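Long-range contact in fatty acid synthase 1, isoform A (Drosophila melanogaster, PDB 6FN6), which probably builds long-chain saturated fatty acids from acetyl-CoA and malonyl-CoA with NADPH, this chain being its dehydratase, enoylreductase and ketoreductase region: residues 189-202 against 238-251. Residues are numbered along the deposited sequence; the frame is centred on the assembly and turned at random.
Sequences ELYLPTRIERAVIN and GVELRGLKANLAQR
Arg242 lays one face of its guanidinium over Arg198, whose CD sits 3.5 Å from Arg242 CZ. The two side chains run side by side, pointing the same way, their guanidinium planes 31° apart. Their charges are answered separately: Arg242 NE bonds Glu240 OE2 at 2.9 Å, whereas Arg198 reaches Glu61 and Glu113. A leucine in place of Arg242 would probably leave Glu240 OE2 without its arginine mate and take away the flat group over Arg198 CD. Beneath them 189-202 and 238-251 pair as antiparallel neighbours in the predicted C-terminal hotdog fold of the dehydratase; on its other edge 191-201 makes backbone hydrogen bonds to strand 58-65 of the predicted N-terminal hotdog. Two classic bulges interrupt the ladder: the backbone N atoms of Thr194 and Arg195 both donate to Lys245 O, and those of Glu197 (weakly) and Arg198 to Arg242 O. At the first bulge a chi1 of -61° turns Thr194 OG1 toward Asn247, whose OD1 takes its proton at 2.7 Å. Leu248 CD1 stands 3.5 Å from the centroid of the Tyr191 ring, a CH-pi contact over the face. On the ladder's opposite side Leu192 CD1 meets Ala249 CB at 3.6 Å, near the predicted proton acceptor His24.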
loop_
_atom_site.group_PDB
_atom_site.type_symbol
_atom_site.label_atom_id
_atom_site.label_comp_id
_atom_site.label_asym_id
_atom_site.label_seq_id
_atom_site.Cartn_x
_atom_site.Cartn_y
_atom_site.Cartn_z
ATOM N N GLU A 189 0.960 31.249 -4.183
ATOM C CA GLU A 189 2.175 30.888 -3.465
ATOM C C GLU A 189 3.053 29.998 -4.337
ATOM O O GLU A 189 2.661 29.615 -5.439
ATOM C CB GLU A 189 1.824 30.176 -2.159
ATOM C CG GLU A 189 1.154 31.057 -1.114
ATOM C CD GLU A 189 2.027 32.212 -0.666
ATOM O OE1 GLU A 189 1.470 33.226 -0.195
ATOM O OE2 GLU A 189 3.268 32.102 -0.775
ATOM N N LEU A 190 4.242 29.672 -3.841
ATOM C CA LEU A 190 5.195 28.884 -4.612
ATOM C C LEU A 190 4.862 27.395 -4.536
ATOM O O LEU A 190 4.860 26.802 -3.457
ATOM C CB LEU A 190 6.623 29.137 -4.121
ATOM C CG LEU A 190 7.743 28.439 -4.895
ATOM C CD1 LEU A 190 7.779 28.903 -6.342
ATOM C CD2 LEU A 190 9.088 28.679 -4.226
ATOM N N TYR A 191 4.574 26.806 -5.695
ATOM C CA TYR A 191 4.315 25.374 -5.812
ATOM C C TYR A 191 5.395 24.700 -6.647
ATOM O O TYR A 191 5.811 25.234 -7.677
ATOM C CB TYR A 191 2.957 25.116 -6.466
ATOM C CG TYR A 191 1.757 25.272 -5.562
ATOM C CD1 TYR A 191 1.384 24.256 -4.691
ATOM C CD2 TYR A 191 0.983 26.425 -5.594
ATOM C CE1 TYR A 191 0.281 24.388 -3.871
ATOM C CE2 TYR A 191 -0.122 26.566 -4.777
ATOM C CZ TYR A 191 -0.469 25.543 -3.917
ATOM O OH TYR A 191 -1.569 25.678 -3.099
ATOM N N LEU A 192 5.835 23.526 -6.208
ATOM C CA LEU A 192 6.781 22.720 -6.974
ATOM C C LEU A 192 6.197 21.331 -7.226
ATOM O O LEU A 192 5.527 20.774 -6.356
ATOM C CB LEU A 192 8.121 22.612 -6.244
ATOM C CG LEU A 192 8.962 23.886 -6.152
ATOM C CD1 LEU A 192 10.148 23.671 -5.234
ATOM C CD2 LEU A 192 9.441 24.308 -7.533
ATOM N N PRO A 193 6.430 20.772 -8.427
ATOM C CA PRO A 193 5.871 19.451 -8.742
ATOM C C PRO A 193 6.273 18.370 -7.746
ATOM O O PRO A 193 7.429 18.323 -7.332
ATOM C CB PRO A 193 6.456 19.143 -10.122
ATOM C CG PRO A 193 6.754 20.464 -10.717
ATOM C CD PRO A 193 7.173 21.336 -9.570
ATOM N N THR A 194 5.328 17.508 -7.383
ATOM C CA THR A 194 5.600 16.385 -6.489
ATOM C C THR A 194 5.438 15.067 -7.228
ATOM O O THR A 194 6.300 14.190 -7.157
ATOM C CB THR A 194 4.663 16.394 -5.267
ATOM O OG1 THR A 194 4.866 17.594 -4.515
ATOM C CG2 THR A 194 4.916 15.184 -4.369
ATOM N N ARG A 195 4.328 14.938 -7.945
ATOM C CA ARG A 195 4.020 13.706 -8.654
ATOM C C ARG A 195 3.380 13.981 -10.004
ATOM O O ARG A 195 2.774 15.030 -10.217
ATOM C CB ARG A 195 3.083 12.830 -7.817
ATOM C CG ARG A 195 3.793 11.915 -6.837
ATOM C CD ARG A 195 2.802 11.130 -5.992
ATOM N NE ARG A 195 2.295 11.917 -4.866
ATOM C CZ ARG A 195 1.012 12.188 -4.637
ATOM N NH1 ARG A 195 0.057 11.747 -5.451
ATOM N NH2 ARG A 195 0.677 12.912 -3.578
ATOM N N ILE A 196 3.540 13.027 -10.913
ATOM C CA ILE A 196 2.802 13.012 -12.168
ATOM C C ILE A 196 2.408 11.562 -12.417
ATOM O O ILE A 196 3.269 10.688 -12.524
ATOM C CB ILE A 196 3.616 13.584 -13.341
ATOM C CG1 ILE A 196 4.112 14.991 -13.008
ATOM C CG2 ILE A 196 2.757 13.613 -14.602
ATOM C CD1 ILE A 196 4.982 15.622 -14.081
ATOM N N GLU A 197 1.106 11.309 -12.487
ATOM C CA GLU A 197 0.598 9.952 -12.634
ATOM C C GLU A 197 0.975 9.371 -13.991
ATOM O O GLU A 197 1.451 8.238 -14.077
ATOM C CB GLU A 197 -0.922 9.927 -12.451
ATOM C CG GLU A 197 -1.539 8.539 -12.573
ATOM C CD GLU A 197 -2.364 8.367 -13.834
ATOM O OE1 GLU A 197 -3.237 9.224 -14.095
ATOM O OE2 GLU A 197 -2.140 7.378 -14.564
ATOM N N ARG A 198 0.766 10.147 -15.049
ATOM C CA ARG A 198 1.049 9.666 -16.396
ATOM C C ARG A 198 1.516 10.792 -17.312
ATOM O O ARG A 198 0.963 11.892 -17.302
ATOM C CB ARG A 198 -0.193 8.992 -16.980
ATOM C CG ARG A 198 0.074 8.108 -18.184
ATOM C CD ARG A 198 -1.226 7.560 -18.753
ATOM N NE ARG A 198 -1.029 6.307 -19.483
ATOM C CZ ARG A 198 -1.048 5.099 -18.925
ATOM N NH1 ARG A 198 -1.252 4.963 -17.618
ATOM N NH2 ARG A 198 -0.859 4.020 -19.674
ATOM N N ALA A 199 2.541 10.501 -18.106
ATOM C CA ALA A 199 3.060 11.448 -19.079
ATOM C C ALA A 199 3.262 10.756 -20.420
ATOM O O ALA A 199 4.202 9.982 -20.591
ATOM C CB ALA A 199 4.363 12.057 -18.590
ATOM N N VAL A 200 2.374 11.038 -21.368
ATOM C CA VAL A 200 2.456 10.445 -22.697
ATOM C C VAL A 200 3.195 11.388 -23.637
ATOM O O VAL A 200 2.803 12.543 -23.806
ATOM C CB VAL A 200 1.060 10.112 -23.248
ATOM C CG1 VAL A 200 1.173 9.360 -24.565
ATOM C CG2 VAL A 200 0.266 9.305 -22.237
ATOM N N ILE A 201 4.271 10.892 -24.241
ATOM C CA ILE A 201 5.070 11.686 -25.163
ATOM C C ILE A 201 5.019 11.054 -26.551
ATOM O O ILE A 201 5.377 9.888 -26.730
ATOM C CB ILE A 201 6.518 11.829 -24.666
ATOM C CG1 ILE A 201 6.531 12.374 -23.233
ATOM C CG2 ILE A 201 7.309 12.748 -25.594
ATOM C CD1 ILE A 201 7.897 12.389 -22.587
ATOM N N ASN A 202 4.576 11.841 -27.527
ATOM C CA ASN A 202 4.412 11.383 -28.902
ATOM C C ASN A 202 5.211 12.279 -29.849
ATOM O O ASN A 202 4.674 13.248 -30.386
ATOM C CB ASN A 202 2.932 11.391 -29.287
ATOM C CG ASN A 202 2.664 10.699 -30.603
ATOM O OD1 ASN A 202 3.561 10.536 -31.433
ATOM N ND2 ASN A 202 1.418 10.294 -30.810
ATOM N N GLY A 238 2.183 16.959 -28.656
ATOM C CA GLY A 238 2.552 15.567 -28.466
ATOM C C GLY A 238 2.704 15.146 -27.019
ATOM O O GLY A 238 2.921 13.969 -26.732
ATOM N N VAL A 239 2.595 16.107 -26.108
ATOM C CA VAL A 239 2.764 15.839 -24.685
ATOM C C VAL A 239 1.405 15.836 -23.988
ATOM O O VAL A 239 0.598 16.744 -24.172
ATOM C CB VAL A 239 3.715 16.864 -24.031
ATOM C CG1 VAL A 239 3.979 16.498 -22.573
ATOM C CG2 VAL A 239 5.026 16.954 -24.805
ATOM N N GLU A 240 1.159 14.802 -23.195
ATOM C CA GLU A 240 -0.076 14.700 -22.427
ATOM C C GLU A 240 0.242 14.330 -20.978
ATOM O O GLU A 240 0.815 13.274 -20.712
ATOM C CB GLU A 240 -1.009 13.663 -23.056
ATOM C CG GLU A 240 -2.421 13.685 -22.511
ATOM C CD GLU A 240 -3.280 12.571 -23.079
ATOM O OE1 GLU A 240 -3.707 12.684 -24.247
ATOM O OE2 GLU A 240 -3.533 11.587 -22.356
ATOM N N LEU A 241 -0.130 15.204 -20.048
ATOM C CA LEU A 241 0.209 15.019 -18.639
ATOM C C LEU A 241 -1.038 14.832 -17.778
ATOM O O LEU A 241 -1.907 15.700 -17.734
ATOM C CB LEU A 241 1.025 16.211 -18.132
ATOM C CG LEU A 241 2.310 16.502 -18.916
ATOM C CD1 LEU A 241 2.967 17.782 -18.428
ATOM C CD2 LEU A 241 3.288 15.332 -18.826
ATOM N N ARG A 242 -1.122 13.688 -17.103
ATOM C CA ARG A 242 -2.273 13.367 -16.264
ATOM C C ARG A 242 -1.890 13.321 -14.785
ATOM O O ARG A 242 -0.778 12.924 -14.438
ATOM C CB ARG A 242 -2.875 12.020 -16.675
ATOM C CG ARG A 242 -3.065 11.843 -18.174
ATOM C CD ARG A 242 -3.754 10.527 -18.484
ATOM N NE ARG A 242 -3.571 10.117 -19.873
ATOM C CZ ARG A 242 -4.032 8.980 -20.386
ATOM N NH1 ARG A 242 -4.708 8.131 -19.623
ATOM N NH2 ARG A 242 -3.814 8.689 -21.662
ATOM N N GLY A 243 -2.814 13.730 -13.921
ATOM C CA GLY A 243 -2.642 13.591 -12.486
ATOM C C GLY A 243 -1.456 14.327 -11.890
ATOM O O GLY A 243 -0.689 13.755 -11.117
ATOM N N LEU A 244 -1.302 15.598 -12.240
ATOM C CA LEU A 244 -0.220 16.409 -11.692
ATOM C C LEU A 244 -0.498 16.780 -10.235
ATOM O O LEU A 244 -1.605 17.187 -9.888
ATOM C CB LEU A 244 -0.014 17.669 -12.536
ATOM C CG LEU A 244 1.020 18.673 -12.021
ATOM C CD1 LEU A 244 2.391 18.022 -11.873
ATOM C CD2 LEU A 244 1.104 19.871 -12.951
ATOM N N LYS A 245 0.506 16.594 -9.382
ATOM C CA LYS A 245 0.421 16.988 -7.978
ATOM C C LYS A 245 1.568 17.931 -7.621
ATOM O O LYS A 245 2.736 17.600 -7.816
ATOM C CB LYS A 245 0.455 15.768 -7.054
ATOM C CG LYS A 245 -0.677 14.769 -7.250
ATOM C CD LYS A 245 -1.942 15.184 -6.513
ATOM C CE LYS A 245 -2.921 14.021 -6.402
ATOM N NZ LYS A 245 -3.376 13.535 -7.733
ATOM N N ALA A 246 1.230 19.110 -7.111
ATOM C CA ALA A 246 2.239 20.070 -6.678
ATOM C C ALA A 246 2.092 20.370 -5.193
ATOM O O ALA A 246 0.982 20.547 -4.692
ATOM C CB ALA A 246 2.142 21.354 -7.492
ATOM N N ASN A 247 3.220 20.417 -4.492
ATOM C CA ASN A 247 3.224 20.752 -3.075
ATOM C C ASN A 247 3.839 22.118 -2.839
ATOM O O ASN A 247 4.752 22.539 -3.550
ATOM C CB ASN A 247 3.978 19.697 -2.266
ATOM C CG ASN A 247 3.108 18.519 -1.904
ATOM O OD1 ASN A 247 2.761 17.701 -2.756
ATOM N ND2 ASN A 247 2.741 18.429 -0.632
ATOM N N LEU A 248 3.325 22.801 -1.826
ATOM C CA LEU A 248 3.822 24.111 -1.442
ATOM C C LEU A 248 5.258 23.984 -0.948
ATOM O O LEU A 248 5.562 23.120 -0.124
ATOM C CB LEU A 248 2.926 24.715 -0.366
ATOM C CG LEU A 248 2.634 26.212 -0.427
ATOM C CD1 LEU A 248 2.049 26.596 -1.769
ATOM C CD2 LEU A 248 1.669 26.584 0.673
ATOM N N ALA A 249 6.137 24.846 -1.445
ATOM C CA ALA A 249 7.555 24.777 -1.104
ATOM C C ALA A 249 7.964 25.847 -0.097
ATOM O O ALA A 249 7.280 26.856 0.068
ATOM C CB ALA A 249 8.401 24.900 -2.363
ATOM N N GLN A 250 9.067 25.588 0.600
ATOM C CA GLN A 250 9.632 26.531 1.561
ATOM C C GLN A 250 10.258 27.728 0.856
ATOM O O GLN A 250 10.985 27.571 -0.127
ATOM C CB GLN A 250 10.687 25.850 2.435
ATOM C CG GLN A 250 10.195 24.636 3.204
ATOM C CD GLN A 250 11.311 23.949 3.972
ATOM O OE1 GLN A 250 12.457 24.398 3.956
ATOM N NE2 GLN A 250 10.979 22.860 4.652
ATOM N N ARG A 251 9.982 28.923 1.363
ATOM C CA ARG A 251 10.593 30.132 0.828
ATOM C C ARG A 251 11.812 30.487 1.670
ATOM O O ARG A 251 11.745 30.499 2.898
ATOM C CB ARG A 251 9.596 31.293 0.814
ATOM C CG ARG A 251 8.379 31.062 -0.067
ATOM C CD ARG A 251 8.748 30.966 -1.542
ATOM N NE ARG A 251 9.341 32.201 -2.050
ATOM C CZ ARG A 251 8.645 33.237 -2.509
ATOM N NH1 ARG A 251 7.318 33.202 -2.524
ATOM N NH2 ARG A 251 9.276 34.315 -2.953
#